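PDB 6IUQ: prolyl 4-hydroxylase from Phytophthora capsici LT1534, which probably hydroxylates proline residues of protein substrates at the 4-position, as an iron(II)- and 2-oxoglutarate-dependent oxygenase with a double-stranded beta-helix core. Local coordinates for residues D41-H46 against D203-F208; G151-H156 against H215-S220; C155-P160 against E277-S282; Y173-W178 against V198-D203. All blocks are in the same frame, centred on the assembly; numbering follows the deposited sequence.

Contact 1: residues D41-H46 against D203-F208; sequences DDCFGH and DRVVLF
Asp41 and Arg204 lie side by side, and the guanidinium grips the carboxylate through two nitrogens that converge on a single oxygen. NE donates to Asp41 OD1 at 2.7 Å and NH2 to the same OD1 at 3.0 Å, the latter on the syn lone pair; the two planes are 41° apart, and NH2 reaches OD2 only weakly. Asp42 approaches Asp203 through a water that donates to Asp42 OD1 and to Asp203 OD2, bridging two probably like-charged groups. At Cys43 the backbone N donates to Asp203 O (3.1 Å, 165° at the hydrogen), while CB packs on Val205 CG2 at 3.6 Å. Phe44 N then meets the syn lone pair of Asp203 OD1 at 2.9 Å, and Gly45 N is 2.8 Å from Asp203 OD2. The carboxylate of Asp203 thus holds two successive amides of the loop, one per oxygen, because CG stands anti to the backbone N (chi1 -162°). Gly45 is the N-cap residue of helix 46-61. The loop joins strand 37-40 to that helix and lies beside Asp203 and strand 204-209, with Leu20 of helix 17-23 against Cys43 and Phe44, and Leu172 of strand 166-173 against the Phe44 ring.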
loop_
_atom_site.group_PDB
_atom_site.type_symbol
_atom_site.label_atom_id
_atom_site.label_comp_id
_atom_site.label_asym_id
_atom_site.label_seq_id
_atom_site.Cartn_x
_atom_site.Cartn_y
_atom_site.Cartn_z
ATOM N N ASP A 41 10.569 10.731 3.149
ATOM C CA ASP A 41 11.265 11.313 2.017
ATOM C C ASP A 41 12.755 11.044 2.110
ATOM O O ASP A 41 13.302 10.936 3.210
ATOM C CB ASP A 41 11.003 12.815 1.939
ATOM C CG ASP A 41 9.605 13.134 1.418
ATOM O OD1 ASP A 41 9.224 12.602 0.352
ATOM O OD2 ASP A 41 8.890 13.905 2.081
ATOM N N ASP A 42 13.381 10.914 0.940
ATOM C CA ASP A 42 14.816 10.699 0.786
ATOM C C ASP A 42 15.331 9.561 1.672
ATOM O O ASP A 42 16.329 9.684 2.378
ATOM C CB ASP A 42 15.563 12.016 1.050
ATOM C CG ASP A 42 15.110 13.119 0.111
ATOM O OD1 ASP A 42 15.309 12.980 -1.121
ATOM O OD2 ASP A 42 14.539 14.125 0.592
ATOM N N CYS A 43 14.641 8.435 1.605
ATOM C CA CYS A 43 14.873 7.343 2.532
ATOM C C CYS A 43 16.206 6.619 2.254
ATOM O O CYS A 43 17.031 6.500 3.147
ATOM C CB CYS A 43 13.676 6.383 2.468
ATOM S SG CYS A 43 13.752 4.987 3.592
ATOM N N PHE A 44 16.435 6.166 1.023
ATOM C CA PHE A 44 17.656 5.426 0.707
ATOM C C PHE A 44 18.826 6.349 0.382
ATOM O O PHE A 44 19.991 5.956 0.503
ATOM C CB PHE A 44 17.429 4.465 -0.472
ATOM C CG PHE A 44 16.552 3.292 -0.142
ATOM C CD1 PHE A 44 15.174 3.433 -0.090
ATOM C CD2 PHE A 44 17.110 2.046 0.129
ATOM C CE1 PHE A 44 14.348 2.336 0.233
ATOM C CE2 PHE A 44 16.299 0.935 0.451
ATOM C CZ PHE A 44 14.917 1.084 0.503
ATOM N N GLY A 45 18.515 7.575 -0.027
ATOM C CA GLY A 45 19.526 8.479 -0.541
ATOM C C GLY A 45 19.501 8.407 -2.055
ATOM O O GLY A 45 19.125 7.385 -2.640
ATOM N N HIS A 46 19.907 9.488 -2.698
ATOM C CA HIS A 46 19.702 9.630 -4.125
ATOM C C HIS A 46 20.514 8.655 -4.968
ATOM O O HIS A 46 20.016 8.125 -5.967
ATOM C CB HIS A 46 20.015 11.065 -4.563
ATOM C CG HIS A 46 19.700 11.324 -5.999
ATOM N ND1 HIS A 46 20.634 11.187 -7.000
ATOM C CD2 HIS A 46 18.535 11.648 -6.608
ATOM C CE1 HIS A 46 20.066 11.447 -8.165
ATOM N NE2 HIS A 46 18.792 11.727 -7.955
ATOM N N ASP A 203 12.742 8.304 -4.429
ATOM C CA ASP A 203 13.328 7.987 -3.132
ATOM C C ASP A 203 12.368 8.302 -1.974
ATOM O O ASP A 203 12.783 8.495 -0.828
ATOM C CB ASP A 203 14.659 8.722 -2.953
ATOM C CG ASP A 203 15.507 8.110 -1.868
ATOM O OD1 ASP A 203 15.283 6.911 -1.573
ATOM O OD2 ASP A 203 16.378 8.816 -1.295
ATOM N N ARG A 204 11.077 8.330 -2.276
ATOM C CA ARG A 204 10.059 8.425 -1.244
ATOM C C ARG A 204 9.523 7.044 -0.886
ATOM O O ARG A 204 9.196 6.249 -1.765
ATOM C CB ARG A 204 8.915 9.331 -1.698
ATOM C CG ARG A 204 7.693 9.257 -0.807
ATOM C CD ARG A 204 6.673 10.287 -1.246
ATOM N NE ARG A 204 6.984 11.620 -0.737
ATOM C CZ ARG A 204 6.309 12.720 -1.055
ATOM N NH1 ARG A 204 5.285 12.666 -1.916
ATOM N NH2 ARG A 204 6.658 13.879 -0.512
ATOM N N VAL A 205 9.429 6.776 0.409
ATOM C CA VAL A 205 8.893 5.524 0.919
ATOM C C VAL A 205 7.538 5.760 1.601
ATOM O O VAL A 205 7.407 6.664 2.436
ATOM C CB VAL A 205 9.881 4.846 1.929
ATOM C CG1 VAL A 205 9.192 3.765 2.723
ATOM C CG2 VAL A 205 11.073 4.274 1.205
ATOM N N VAL A 206 6.528 4.973 1.232
ATOM C CA VAL A 206 5.259 4.973 1.962
ATOM C C VAL A 206 5.078 3.613 2.630
ATOM O O VAL A 206 5.267 2.578 1.996
ATOM C CB VAL A 206 4.051 5.259 1.054
ATOM C CG1 VAL A 206 2.773 5.407 1.901
ATOM C CG2 VAL A 206 4.273 6.509 0.226
ATOM N N LEU A 207 4.774 3.623 3.922
ATOM C CA LEU A 207 4.410 2.417 4.643
ATOM C C LEU A 207 2.976 2.596 5.016
ATOM O O LEU A 207 2.600 3.695 5.452
ATOM C CB LEU A 207 5.231 2.204 5.911
ATOM C CG LEU A 207 6.754 2.256 5.823
ATOM C CD1 LEU A 207 7.345 2.031 7.185
ATOM C CD2 LEU A 207 7.283 1.236 4.830
ATOM N N PHE A 208 2.173 1.548 4.835
ATOM C CA PHE A 208 0.831 1.568 5.374
ATOM C C PHE A 208 0.312 0.168 5.752
ATOM O O PHE A 208 0.937 -0.843 5.459
ATOM C CB PHE A 208 -0.111 2.309 4.404
ATOM C CG PHE A 208 -0.246 1.710 3.019
ATOM C CD1 PHE A 208 -1.087 0.624 2.788
ATOM C CD2 PHE A 208 0.340 2.326 1.924
ATOM C CE1 PHE A 208 -1.264 0.108 1.491
ATOM C CE2 PHE A 208 0.164 1.815 0.632
ATOM C CZ PHE A 208 -0.658 0.702 0.417
HETATM O O HOH W 1 17.118 11.256 -2.078
#

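Contact 2: residues G151-H156 against H215-S220; sequences GCFPCH and HRVLPS. With FE2 (Fe (II) ion), chain C.
The two histidines of the iron site, His156 and His215, meet here within the double-stranded beta-helix core of a 2-oxoglutarate oxygenase. They form a single antiparallel, hydrogen-bonded bridge: His156 N donates to His215 O at 2.9 Å and His215 N to His156 O at 3.1 Å. In both residues CG sits between the backbone N and the carbonyl carbon (chi1 60° and 62°), which turns both rings to the same metal. Iron(II) is bound by His156 NE2 at 2.4 Å and by His215 NE2 at 2.3 Å, with the ring planes inclined at 53°; Asp158 supplies the third protein ligand. Farther along, Phe153 packs obliquely against Val217 and Pro219, its CB 3.3 Å from Val217 O and its CD1 against Val217 CB. A water joins the two backbones, donating to Pro154 O and accepting from Val217 N. Second-shell carbonyls orient the ligands: His156 ND1 donates to Pro154 O at 2.8 Å, tilted from the ring plane, and His215 ND1 is hydrogen-bonded to Met213 O. With each ND1 tied to a carbonyl and each NE2 on the metal, ring rotation is restrained, and the carbonyls probably enhance electron donation to iron(II).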
loop_
_atom_site.group_PDB
_atom_site.type_symbol
_atom_site.label_atom_id
_atom_site.label_comp_id
_atom_site.label_asym_id
_atom_site.label_seq_id
_atom_site.Cartn_x
_atom_site.Cartn_y
_atom_site.Cartn_z
ATOM N N GLY A 151 -5.759 3.517 -17.422
ATOM C CA GLY A 151 -5.871 2.127 -16.986
ATOM C C GLY A 151 -6.917 1.864 -15.904
ATOM O O GLY A 151 -7.800 2.697 -15.665
ATOM N N CYS A 152 -6.825 0.706 -15.245
ATOM C CA CYS A 152 -7.786 0.325 -14.196
ATOM C C CYS A 152 -7.140 0.207 -12.803
ATOM O O CYS A 152 -6.266 -0.626 -12.590
ATOM C CB CYS A 152 -8.475 -1.001 -14.556
ATOM S SG CYS A 152 -9.719 -1.569 -13.343
ATOM N N PHE A 153 -7.592 1.033 -11.862
ATOM C CA PHE A 153 -7.055 1.031 -10.500
ATOM C C PHE A 153 -8.176 1.088 -9.465
ATOM O O PHE A 153 -8.529 2.155 -8.969
ATOM C CB PHE A 153 -6.107 2.213 -10.285
ATOM C CG PHE A 153 -5.168 2.460 -11.429
ATOM C CD1 PHE A 153 -3.974 1.765 -11.525
ATOM C CD2 PHE A 153 -5.473 3.407 -12.400
ATOM C CE1 PHE A 153 -3.096 2.002 -12.581
ATOM C CE2 PHE A 153 -4.603 3.652 -13.454
ATOM C CZ PHE A 153 -3.414 2.948 -13.543
ATOM N N PRO A 154 -8.745 -0.062 -9.128
ATOM C CA PRO A 154 -9.870 0.037 -8.198
ATOM C C PRO A 154 -9.443 0.405 -6.779
ATOM O O PRO A 154 -8.263 0.248 -6.411
ATOM C CB PRO A 154 -10.501 -1.360 -8.257
ATOM C CG PRO A 154 -9.481 -2.236 -8.850
ATOM C CD PRO A 154 -8.596 -1.400 -9.710
ATOM N N CYS A 155 -10.383 0.951 -6.004
ATOM C CA CYS A 155 -10.177 1.132 -4.565
ATOM C C CYS A 155 -10.015 -0.229 -3.946
ATOM O O CYS A 155 -10.778 -1.135 -4.284
ATOM C CB CYS A 155 -11.355 1.846 -3.910
ATOM S SG CYS A 155 -11.607 3.526 -4.453
ATOM N N HIS A 156 -9.038 -0.401 -3.055
ATOM C CA HIS A 156 -8.846 -1.715 -2.462
ATOM C C HIS A 156 -8.035 -1.654 -1.184
ATOM O O HIS A 156 -7.401 -0.640 -0.893
ATOM C CB HIS A 156 -8.118 -2.670 -3.455
ATOM C CG HIS A 156 -6.751 -2.189 -3.877
ATOM N ND1 HIS A 156 -6.556 -0.977 -4.489
ATOM C CD2 HIS A 156 -5.518 -2.717 -3.703
ATOM C CE1 HIS A 156 -5.276 -0.812 -4.754
ATOM N NE2 HIS A 156 -4.620 -1.852 -4.273
ATOM N N HIS A 215 -7.029 2.316 -0.229
ATOM C CA HIS A 215 -6.265 3.192 -1.132
ATOM C C HIS A 215 -6.566 2.889 -2.584
ATOM O O HIS A 215 -7.236 1.916 -2.903
ATOM C CB HIS A 215 -4.752 3.069 -0.892
ATOM C CG HIS A 215 -4.207 1.696 -1.146
ATOM N ND1 HIS A 215 -4.387 0.651 -0.268
ATOM C CD2 HIS A 215 -3.498 1.198 -2.187
ATOM C CE1 HIS A 215 -3.795 -0.429 -0.746
ATOM N NE2 HIS A 215 -3.258 -0.131 -1.921
ATOM N N ARG A 216 -6.087 3.766 -3.453
ATOM C CA ARG A 216 -6.099 3.538 -4.884
ATOM C C ARG A 216 -4.939 4.315 -5.461
ATOM O O ARG A 216 -4.382 5.224 -4.818
ATOM C CB ARG A 216 -7.425 3.988 -5.525
ATOM C CG ARG A 216 -7.639 5.516 -5.511
ATOM C CD ARG A 216 -8.992 5.915 -6.094
ATOM N NE ARG A 216 -9.327 7.326 -5.813
ATOM C CZ ARG A 216 -10.526 7.880 -6.017
ATOM N NH1 ARG A 216 -11.542 7.161 -6.511
ATOM N NH2 ARG A 216 -10.714 9.157 -5.728
ATOM N N VAL A 217 -4.582 3.966 -6.689
ATOM C CA VAL A 217 -3.575 4.693 -7.433
ATOM C C VAL A 217 -4.276 5.582 -8.467
ATOM O O VAL A 217 -5.180 5.133 -9.160
ATOM C CB VAL A 217 -2.589 3.705 -8.097
ATOM C CG1 VAL A 217 -1.628 4.421 -9.000
ATOM C CG2 VAL A 217 -1.816 2.909 -7.020
ATOM N N LEU A 218 -3.879 6.852 -8.553
ATOM C CA LEU A 218 -4.454 7.764 -9.549
ATOM C C LEU A 218 -3.772 7.549 -10.903
ATOM O O LEU A 218 -2.654 7.030 -10.960
ATOM C CB LEU A 218 -4.331 9.226 -9.094
ATOM C CG LEU A 218 -4.986 9.471 -7.727
ATOM C CD1 LEU A 218 -4.997 10.930 -7.360
ATOM C CD2 LEU A 218 -6.410 8.923 -7.726
ATOM N N PRO A 219 -4.468 7.903 -12.000
ATOM C CA PRO A 219 -3.917 7.721 -13.349
ATOM C C PRO A 219 -2.613 8.465 -13.533
ATOM O O PRO A 219 -2.463 9.594 -13.065
ATOM C CB PRO A 219 -4.993 8.314 -14.266
ATOM C CG PRO A 219 -6.271 8.223 -13.473
ATOM C CD PRO A 219 -5.854 8.414 -12.030
ATOM N N SER A 220 -1.686 7.821 -14.225
ATOM C CA SER A 220 -0.407 8.405 -14.540
ATOM C C SER A 220 -0.384 8.849 -16.001
ATOM O O SER A 220 -0.897 8.154 -16.878
ATOM C CB SER A 220 0.714 7.397 -14.263
ATOM O OG SER A 220 1.984 8.044 -14.176
HETATM FE FE FE2 C . -2.421 -1.630 -3.485
HETATM O O HOH W 2 -5.772 1.357 -7.212
#

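Contact 3: residues C155-P160 against E277-S282; sequences CHYDNP and EEYYES. With FE2 (Fe (II) ion), chain C.
Glu278 meets Cys155 through its backbone as much as its side chain: Cys155 SG lies 3.7 Å from Glu278 O and 4.1 Å from Glu278 CB. The Glu278 chain bends at chi2 (81°), and its carboxylate pairs with Arg326 instead. One residue on, Tyr279 presents a ring face to the same cysteine. Cys155 CB stands 3.6 Å above the ring centroid, exactly on the normal, which makes a centred CH-pi contact; all six ring carbons are accordingly about equally far from it. The sulfur, 4.5 Å from that centroid and 22° off the normal, adds a Cys sulfur-aromatic contact over the same face. Here helix 276-287 is laid against the loop that carries His156 and Asp158, two of the three protein ligands of the iron(II) in the double-stranded beta-helix core; Asp158 OD1 binds the metal at 2.4 Å. The tip of Tyr279 passes on toward Tyr157, whose side chain crosses it at about a right angle, with Tyr157 CE1 4.2 Å from Tyr279 OH. Both phenol hydroxyls are bonded elsewhere, Tyr279 OH to Ser271 and Tyr157 OH to Gln267. A water accepts from Cys155 N at 2.7 Å and donates weakly to Tyr279 O. A turn later, Ser282 OG comes to 3.9 Å from Cys155 SG, a packing contact; the hydroxyl is hydrogen-bonded to Arg216 NH1.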
loop_
_atom_site.group_PDB
_atom_site.type_symbol
_atom_site.label_atom_id
_atom_site.label_comp_id
_atom_site.label_asym_id
_atom_site.label_seq_id
_atom_site.Cartn_x
_atom_site.Cartn_y
_atom_site.Cartn_z
ATOM N N CYS A 155 -10.383 0.951 -6.004
ATOM C CA CYS A 155 -10.177 1.132 -4.565
ATOM C C CYS A 155 -10.015 -0.229 -3.946
ATOM O O CYS A 155 -10.778 -1.135 -4.284
ATOM C CB CYS A 155 -11.355 1.846 -3.910
ATOM S SG CYS A 155 -11.607 3.526 -4.453
ATOM N N HIS A 156 -9.038 -0.401 -3.055
ATOM C CA HIS A 156 -8.846 -1.715 -2.462
ATOM C C HIS A 156 -8.035 -1.654 -1.184
ATOM O O HIS A 156 -7.401 -0.640 -0.893
ATOM C CB HIS A 156 -8.118 -2.670 -3.455
ATOM C CG HIS A 156 -6.751 -2.189 -3.877
ATOM N ND1 HIS A 156 -6.556 -0.977 -4.489
ATOM C CD2 HIS A 156 -5.518 -2.717 -3.703
ATOM C CE1 HIS A 156 -5.276 -0.812 -4.754
ATOM N NE2 HIS A 156 -4.620 -1.852 -4.273
ATOM N N TYR A 157 -8.036 -2.767 -0.454
ATOM C CA TYR A 157 -7.071 -3.033 0.617
ATOM C C TYR A 157 -6.043 -4.041 0.088
ATOM O O TYR A 157 -6.410 -4.959 -0.638
ATOM C CB TYR A 157 -7.789 -3.572 1.863
ATOM C CG TYR A 157 -8.737 -2.584 2.528
ATOM C CD1 TYR A 157 -10.012 -2.346 2.018
ATOM C CD2 TYR A 157 -8.355 -1.901 3.676
ATOM C CE1 TYR A 157 -10.878 -1.443 2.642
ATOM C CE2 TYR A 157 -9.210 -1.006 4.300
ATOM C CZ TYR A 157 -10.460 -0.771 3.774
ATOM O OH TYR A 157 -11.300 0.120 4.399
ATOM N N ASP A 158 -4.766 -3.859 0.424
ATOM C CA ASP A 158 -3.707 -4.784 -0.004
ATOM C C ASP A 158 -3.909 -6.195 0.541
ATOM O O ASP A 158 -3.523 -7.173 -0.098
ATOM C CB ASP A 158 -2.335 -4.246 0.396
ATOM C CG ASP A 158 -1.824 -3.330 -0.621
ATOM O OD1 ASP A 158 -2.562 -3.133 -1.597
ATOM O OD2 ASP A 158 -0.704 -2.836 -0.519
ATOM N N ASN A 159 -4.528 -6.285 1.716
ATOM C CA ASN A 159 -5.046 -7.530 2.257
ATOM C C ASN A 159 -6.559 -7.389 2.369
ATOM O O ASN A 159 -7.051 -6.799 3.326
ATOM C CB ASN A 159 -4.406 -7.835 3.621
ATOM C CG ASN A 159 -4.769 -9.209 4.173
ATOM O OD1 ASN A 159 -5.793 -9.804 3.814
ATOM N ND2 ASN A 159 -3.935 -9.704 5.091
ATOM N N PRO A 160 -7.295 -7.926 1.385
ATOM C CA PRO A 160 -8.773 -7.868 1.360
ATOM C C PRO A 160 -9.458 -8.896 2.260
ATOM O O PRO A 160 -10.660 -8.839 2.474
ATOM C CB PRO A 160 -9.120 -8.136 -0.110
ATOM C CG PRO A 160 -7.913 -8.842 -0.689
ATOM C CD PRO A 160 -6.716 -8.487 0.145
ATOM N N GLU A 277 -18.942 6.336 -3.807
ATOM C CA GLU A 277 -18.646 7.297 -4.861
ATOM C C GLU A 277 -17.229 7.087 -5.386
ATOM O O GLU A 277 -17.004 7.049 -6.604
ATOM C CB GLU A 277 -18.820 8.735 -4.363
ATOM C CG GLU A 277 -20.223 9.081 -3.865
ATOM C CD GLU A 277 -20.571 8.395 -2.538
ATOM O OE1 GLU A 277 -19.648 7.942 -1.814
ATOM O OE2 GLU A 277 -21.776 8.285 -2.229
ATOM N N GLU A 278 -16.277 6.936 -4.462
ATOM C CA GLU A 278 -14.881 6.702 -4.834
ATOM C C GLU A 278 -14.670 5.369 -5.568
ATOM O O GLU A 278 -13.994 5.323 -6.600
ATOM C CB GLU A 278 -13.977 6.756 -3.600
ATOM C CG GLU A 278 -13.724 8.154 -3.072
ATOM C CD GLU A 278 -14.843 8.703 -2.194
ATOM O OE1 GLU A 278 -15.691 7.931 -1.705
ATOM O OE2 GLU A 278 -14.870 9.933 -1.985
ATOM N N TYR A 279 -15.227 4.287 -5.040
ATOM C CA TYR A 279 -15.196 3.003 -5.735
ATOM C C TYR A 279 -15.812 3.099 -7.139
ATOM O O TYR A 279 -15.235 2.619 -8.120
ATOM C CB TYR A 279 -15.947 1.945 -4.940
ATOM C CG TYR A 279 -15.182 1.222 -3.847
ATOM C CD1 TYR A 279 -14.999 1.797 -2.600
ATOM C CD2 TYR A 279 -14.716 -0.071 -4.040
ATOM C CE1 TYR A 279 -14.330 1.108 -1.568
ATOM C CE2 TYR A 279 -14.056 -0.770 -3.025
ATOM C CZ TYR A 279 -13.867 -0.167 -1.791
ATOM O OH TYR A 279 -13.217 -0.844 -0.785
ATOM N N TYR A 280 -16.982 3.718 -7.234
ATOM C CA TYR A 280 -17.661 3.844 -8.522
ATOM C C TYR A 280 -16.848 4.690 -9.507
ATOM O O TYR A 280 -16.675 4.306 -10.674
ATOM C CB TYR A 280 -19.068 4.434 -8.335
ATOM C CG TYR A 280 -19.898 4.470 -9.608
ATOM C CD1 TYR A 280 -20.620 3.360 -10.022
ATOM C CD2 TYR A 280 -19.960 5.625 -10.395
ATOM C CE1 TYR A 280 -21.387 3.385 -11.183
ATOM C CE2 TYR A 280 -20.725 5.663 -11.556
ATOM C CZ TYR A 280 -21.431 4.535 -11.942
ATOM O OH TYR A 280 -22.171 4.555 -13.094
ATOM N N GLU A 281 -16.325 5.824 -9.064
ATOM C CA GLU A 281 -15.517 6.639 -9.972
ATOM C C GLU A 281 -14.293 5.888 -10.485
ATOM O O GLU A 281 -13.962 5.980 -11.669
ATOM C CB GLU A 281 -15.081 7.939 -9.314
ATOM C CG GLU A 281 -15.018 9.104 -10.304
ATOM C CD GLU A 281 -16.341 9.310 -11.081
ATOM O OE1 GLU A 281 -17.432 9.130 -10.488
ATOM O OE2 GLU A 281 -16.286 9.660 -12.280
ATOM N N SER A 282 -13.641 5.114 -9.618
ATOM C CA SER A 282 -12.505 4.315 -10.077
ATOM C C SER A 282 -12.970 3.342 -11.145
ATOM O O SER A 282 -12.288 3.151 -12.134
ATOM C CB SER A 282 -11.839 3.560 -8.926
ATOM O OG SER A 282 -10.995 4.418 -8.180
HETATM FE FE FE2 C . -2.421 -1.630 -3.485
HETATM O O HOH W 3 -12.900 0.619 -6.919
#

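Contact 4: residues Y173-W178 against V198-D203; sequences YLNEGW and VAPKMD
Trp178 covers Ala199 and Pro200 with one face of its indole. Its CB carries CG anti to the backbone N (chi1 179°), and the second torsion, near a right angle, lays the ring across the proline. CD1, next to CG on the pyrrole side, packs on Pro200 CG at 3.7 Å. Next, NE1 lies 3.5 Å from Pro200 CD, which sits over the five-membered ring; the N-H itself is used by Gly183 O. CE2 also faces Pro200 CD, whereas CE3 meets both Ala199 CB and Lys201 CE. At the far end CZ3 and CH2 rest on Ala199 CB, which stands over the six-membered ring, 16° off its normal. These are two CH-pi contacts on one face. Pro200 is also covered by Tyr173, since Pro200 CB lies over that ring, 3.5 Å from Tyr173 CD1. Its carbonyl is taken by Asn175, whose ND2 donates to Pro200 O at 2.9 Å, 166° at the hydrogen and in the amide plane. Beyond it SE of Met202, a selenomethionine, touches Leu174 CD2, and Asp203 N donates to Tyr173 O at 2.7 Å. Two irregular elements are thus joined: a type II turn from Asn175 to Trp178 and an inverse gamma turn centred on Pro200. These loops meet where antiparallel neighbours 166-173 and 204-209 of the major sheet of the double-stranded beta-helix end and begin.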
loop_
_atom_site.group_PDB
_atom_site.type_symbol
_atom_site.label_atom_id
_atom_site.label_comp_id
_atom_site.label_asym_id
_atom_site.label_seq_id
_atom_site.Cartn_x
_atom_site.Cartn_y
_atom_site.Cartn_z
ATOM N N TYR A 173 9.121 4.729 -4.253
ATOM C CA TYR A 173 8.867 5.441 -5.496
ATOM C C TYR A 173 10.171 5.947 -6.118
ATOM O O TYR A 173 11.107 6.347 -5.419
ATOM C CB TYR A 173 7.877 6.592 -5.260
ATOM C CG TYR A 173 6.493 6.066 -4.939
ATOM C CD1 TYR A 173 5.788 5.324 -5.880
ATOM C CD2 TYR A 173 5.917 6.264 -3.688
ATOM C CE1 TYR A 173 4.541 4.819 -5.603
ATOM C CE2 TYR A 173 4.670 5.758 -3.394
ATOM C CZ TYR A 173 3.984 5.039 -4.362
ATOM O OH TYR A 173 2.747 4.519 -4.106
ATOM N N LEU A 174 10.217 5.920 -7.445
ATOM C CA LEU A 174 11.460 6.089 -8.168
ATOM C C LEU A 174 11.274 6.902 -9.446
ATOM O O LEU A 174 11.773 6.527 -10.503
ATOM C CB LEU A 174 12.058 4.719 -8.492
ATOM C CG LEU A 174 12.556 3.887 -7.305
ATOM C CD1 LEU A 174 12.914 2.476 -7.704
ATOM C CD2 LEU A 174 13.766 4.535 -6.677
ATOM N N ASN A 175 10.555 8.016 -9.341
ATOM C CA ASN A 175 10.319 8.886 -10.488
ATOM C C ASN A 175 10.978 10.252 -10.278
ATOM O O ASN A 175 10.488 11.076 -9.495
ATOM C CB ASN A 175 8.811 9.026 -10.729
ATOM C CG ASN A 175 8.086 7.679 -10.645
ATOM O OD1 ASN A 175 8.249 6.804 -11.516
ATOM N ND2 ASN A 175 7.307 7.494 -9.579
ATOM N N GLU A 176 12.099 10.498 -10.954
ATOM C CA GLU A 176 12.857 11.724 -10.688
ATOM C C GLU A 176 12.262 12.941 -11.379
ATOM O O GLU A 176 11.845 12.881 -12.533
ATOM C CB GLU A 176 14.324 11.569 -11.087
ATOM C CG GLU A 176 15.248 11.892 -9.913
ATOM C CD GLU A 176 16.668 12.189 -10.321
ATOM O OE1 GLU A 176 17.284 11.338 -11.000
ATOM O OE2 GLU A 176 17.175 13.271 -9.941
ATOM N N GLY A 177 12.212 14.046 -10.648
ATOM C CA GLY A 177 11.636 15.264 -11.173
ATOM C C GLY A 177 10.163 15.096 -11.485
ATOM O O GLY A 177 9.664 15.701 -12.440
ATOM N N TRP A 178 9.475 14.262 -10.701
ATOM C CA TRP A 178 8.020 14.161 -10.783
ATOM C C TRP A 178 7.460 15.569 -10.627
ATOM O O TRP A 178 7.975 16.352 -9.832
ATOM C CB TRP A 178 7.449 13.219 -9.701
ATOM C CG TRP A 178 5.936 13.119 -9.740
ATOM C CD1 TRP A 178 5.186 12.195 -10.421
ATOM C CD2 TRP A 178 5.003 14.004 -9.110
ATOM N NE1 TRP A 178 3.845 12.439 -10.228
ATOM C CE2 TRP A 178 3.705 13.549 -9.438
ATOM C CE3 TRP A 178 5.139 15.128 -8.291
ATOM C CZ2 TRP A 178 2.551 14.180 -8.975
ATOM C CZ3 TRP A 178 3.972 15.768 -7.836
ATOM C CH2 TRP A 178 2.702 15.283 -8.177
ATOM N N VAL A 198 -0.512 11.300 -2.091
ATOM C CA VAL A 198 0.928 11.216 -1.933
ATOM C C VAL A 198 1.606 11.080 -3.300
ATOM O O VAL A 198 1.427 10.078 -3.995
ATOM C CB VAL A 198 1.309 10.007 -1.029
ATOM C CG1 VAL A 198 2.811 9.984 -0.760
ATOM C CG2 VAL A 198 0.521 10.075 0.283
ATOM N N ALA A 199 2.365 12.094 -3.695
ATOM C CA ALA A 199 3.049 12.072 -4.982
ATOM C C ALA A 199 4.125 10.994 -4.983
ATOM O O ALA A 199 4.785 10.781 -3.973
ATOM C CB ALA A 199 3.657 13.452 -5.286
ATOM N N PRO A 200 4.316 10.309 -6.111
ATOM C CA PRO A 200 5.328 9.249 -6.157
ATOM C C PRO A 200 6.746 9.786 -6.431
ATOM O O PRO A 200 7.373 9.437 -7.427
ATOM C CB PRO A 200 4.841 8.370 -7.307
ATOM C CG PRO A 200 4.256 9.372 -8.262
ATOM C CD PRO A 200 3.606 10.439 -7.394
ATOM N N LYS A 201 7.248 10.631 -5.540
ATOM C CA LYS A 201 8.564 11.222 -5.734
ATOM C C LYS A 201 9.696 10.226 -5.555
ATOM O O LYS A 201 9.593 9.277 -4.773
ATOM C CB LYS A 201 8.752 12.393 -4.779
ATOM C CG LYS A 201 7.753 13.476 -5.061
ATOM C CD LYS A 201 7.990 14.723 -4.258
ATOM C CE LYS A 201 7.185 15.871 -4.891
ATOM N NZ LYS A 201 6.771 16.882 -3.890
HETATM N N MSE A 202 10.758 10.453 -6.323
HETATM C CA MSE A 202 11.995 9.705 -6.264
HETATM C C MSE A 202 12.463 9.546 -4.817
HETATM O O MSE A 202 12.542 10.526 -4.074
HETATM C CB MSE A 202 13.071 10.423 -7.101
HETATM C CG MSE A 202 14.479 9.813 -7.080
HETATM SE SE MSE A 202 14.548 8.000 -7.770
HETATM C CE MSE A 202 16.277 7.984 -8.688
ATOM N N ASP A 203 12.742 8.304 -4.429
ATOM C CA ASP A 203 13.328 7.987 -3.132
ATOM C C ASP A 203 12.368 8.302 -1.974
ATOM O O ASP A 203 12.783 8.495 -0.828
ATOM C CB ASP A 203 14.659 8.722 -2.953
ATOM C CG ASP A 203 15.507 8.110 -1.868
ATOM O OD1 ASP A 203 15.283 6.911 -1.573
ATOM O OD2 ASP A 203 16.378 8.816 -1.295
#

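Overall arrangement
Contacts 1 and 4 lie on one side of the chain, their centres about 9 Å apart, and share Asp203: its backbone N bonds to segment 173-178, while its carboxylate serves 41-46. Both are partly buried with solvent-exposed members, but a salt bridge and amide-carboxylate bonds dominate the first and CH-pi packing the second. Contacts 2 and 3 share Cys155 and His156, both touch the iron(II), and their centres lie about 8 Å apart. Contact 3 is the buried one, resting on sulfur and ring faces, whereas contact 2 pairs backbones and coordinates metal. Phe208, on the strand of contact 1, packs on His215 and Asp158, so strand 204-209 runs from contact 1 to the iron site.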